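Hypothetical protein Atu2327 (Agrobacterium tumefaciens, PDB 2O8I) is of unknown function but belongs to the OHCU decarboxylase family, so it probably decarboxylates 2-oxo-4-hydroxy-4-carboxy-5-ureidoimidazoline in the breakdown of uric acid. Local coordinates at residues A9-V14 and S160-G165. Numbering follows the deposited sequence.
Sequences ARFGGV and SMLPEG
Arg-10 and Met-161, a selenomethionine here, are the backbone positions nearest each other across this contact, yet their CA atoms stand 9.6 Å apart, so the two segments meet through side chains. On one side helix 4-11 leads into a type I beta turn spanning Phe-11 to Val-14, closed by a hydrogen bond from Val-14 N to Phe-11 O (3.3 Å). On the other, past the long helix 139-161 the chain opens into an extended stretch at Leu-162 and Pro-163. Two apolar pairs carry the contact. Phe-11 and Leu-162 point at each other from the two sides, and CE1 of the Phe-11 ring lies 3.9 Å from CD1 of Leu-162. The branched, apolar end of Leu-162 suits this buried place: CD1 meets the ring, CD2 lies 4.4 Å from Arg-10 NH1, and the side chain also touches Val-40. Beside them, Val-14 CG2 meets the terminal CE of Met-161 at 3.9 Å. Met-161 reaches that far because its chain is nearly extended at chi2 (165°) and then bends at chi3 (-112°), which turns the methyl toward the valine; a long, flexible, unbranched side chain suits this place. The compact branched Val-14 offers a methyl at the turn's end, while Phe-11 spreads a broad ring that also touches Leu-158 and Val-40. Arg-10 places aliphatic carbon against that ring: its CG sits 3.7 Å above the middle of the ring. The second subunit packs alongside: its His-97 lies on Met-161 and its Ala-98 on Arg-10. With no polar bond joining the segments, contact between them rests on van der Waals and hydrophobic forces, bringing the N-terminal helix and the C-terminal tail together next to helix 37-50 and the dimer interface.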
loop_
_atom_site.group_PDB
_atom_site.type_symbol
_atom_site.label_atom_id
_atom_site.label_comp_id
_atom_site.label_asym_id
_atom_site.label_seq_id
_atom_site.Cartn_x
_atom_site.Cartn_y
_atom_site.Cartn_z
ATOM N N ALA A 9 -4.534 15.709 2.124
ATOM C CA ALA A 9 -5.019 14.689 1.279
ATOM C C ALA A 9 -4.041 14.006 0.320
ATOM O O ALA A 9 -3.787 12.831 0.488
ATOM C CB ALA A 9 -6.241 15.147 0.521
ATOM N N ARG A 10 -3.388 14.647 -0.637
ATOM C CA ARG A 10 -2.023 15.074 -0.680
ATOM C C ARG A 10 -0.869 14.333 -0.063
ATOM O O ARG A 10 -0.245 13.509 -0.736
ATOM C CB ARG A 10 -1.768 16.517 -0.973
ATOM C CG ARG A 10 -1.065 16.629 -2.274
ATOM C CD ARG A 10 -1.949 17.223 -3.217
ATOM N NE ARG A 10 -1.589 18.576 -3.633
ATOM C CZ ARG A 10 -0.579 18.995 -4.443
ATOM N NH1 ARG A 10 0.397 18.202 -4.897
ATOM N NH2 ARG A 10 -0.546 20.297 -4.773
ATOM N N PHE A 11 -0.568 14.652 1.195
ATOM C CA PHE A 11 0.670 14.233 1.774
ATOM C C PHE A 11 0.375 13.438 3.044
ATOM O O PHE A 11 1.293 12.978 3.718
ATOM C CB PHE A 11 1.569 15.431 2.057
ATOM C CG PHE A 11 1.801 16.345 0.860
ATOM C CD1 PHE A 11 2.434 15.880 -0.288
ATOM C CD2 PHE A 11 1.401 17.676 0.900
ATOM C CE1 PHE A 11 2.656 16.749 -1.398
ATOM C CE2 PHE A 11 1.606 18.541 -0.187
ATOM C CZ PHE A 11 2.249 18.077 -1.337
ATOM N N GLY A 12 -0.906 13.255 3.366
ATOM C CA GLY A 12 -1.304 12.407 4.483
ATOM C C GLY A 12 -0.783 10.968 4.456
ATOM O O GLY A 12 -0.538 10.404 5.519
ATOM N N GLY A 13 -0.621 10.385 3.249
ATOM C CA GLY A 13 -0.161 9.020 3.075
ATOM C C GLY A 13 1.345 8.853 2.926
ATOM O O GLY A 13 1.832 7.732 2.785
ATOM N N VAL A 14 2.104 9.932 2.906
ATOM C CA VAL A 14 3.528 9.795 2.618
ATOM C C VAL A 14 4.191 8.988 3.752
ATOM O O VAL A 14 5.111 8.196 3.536
ATOM C CB VAL A 14 4.206 11.207 2.404
ATOM C CG1 VAL A 14 5.732 11.132 2.477
ATOM C CG2 VAL A 14 3.750 11.816 1.089
ATOM N N SER A 160 8.547 11.076 -6.474
ATOM C CA SER A 160 7.755 10.665 -7.645
ATOM C C SER A 160 6.593 11.633 -7.929
ATOM O O SER A 160 6.121 11.713 -9.065
ATOM C CB SER A 160 7.240 9.224 -7.527
ATOM O OG SER A 160 6.352 9.084 -6.417
HETATM N N MSE A 161 6.160 12.363 -6.905
HETATM C CA MSE A 161 5.020 13.239 -6.987
HETATM C C MSE A 161 5.349 14.701 -7.260
HETATM O O MSE A 161 4.452 15.466 -7.568
HETATM C CB MSE A 161 4.336 13.278 -5.654
HETATM C CG MSE A 161 3.440 12.161 -5.301
HETATM SE SE MSE A 161 3.207 12.403 -3.336
HETATM C CE MSE A 161 4.156 10.833 -2.668
ATOM N N LEU A 162 6.602 15.107 -7.077
ATOM C CA LEU A 162 6.939 16.528 -6.989
ATOM C C LEU A 162 8.255 16.794 -7.703
ATOM O O LEU A 162 9.051 15.888 -7.812
ATOM C CB LEU A 162 7.043 16.932 -5.508
ATOM C CG LEU A 162 5.752 17.057 -4.686
ATOM C CD1 LEU A 162 5.983 17.474 -3.277
ATOM C CD2 LEU A 162 4.764 18.001 -5.312
ATOM N N PRO A 163 8.520 18.030 -8.152
ATOM C CA PRO A 163 9.897 18.225 -8.626
ATOM C C PRO A 163 10.800 18.186 -7.400
ATOM O O PRO A 163 10.326 18.428 -6.275
ATOM C CB PRO A 163 9.885 19.637 -9.245
ATOM C CG PRO A 163 8.466 20.090 -9.263
ATOM C CD PRO A 163 7.739 19.279 -8.213
ATOM N N GLU A 164 12.073 17.857 -7.589
ATOM C CA GLU A 164 12.934 17.579 -6.432
ATOM C C GLU A 164 13.355 18.805 -5.624
ATOM O O GLU A 164 13.286 18.765 -4.396
ATOM C CB GLU A 164 14.141 16.736 -6.835
ATOM C CG GLU A 164 13.809 15.229 -6.924
ATOM C CD GLU A 164 15.027 14.394 -7.288
ATOM O OE1 GLU A 164 16.145 14.983 -7.217
ATOM O OE2 GLU A 164 14.863 13.180 -7.646
ATOM N N GLY A 165 13.777 19.876 -6.296
ATOM C CA GLY A 165 14.155 21.115 -5.617
ATOM C C GLY A 165 15.646 21.432 -5.591
ATOM O O GLY A 165 16.459 20.584 -5.210
#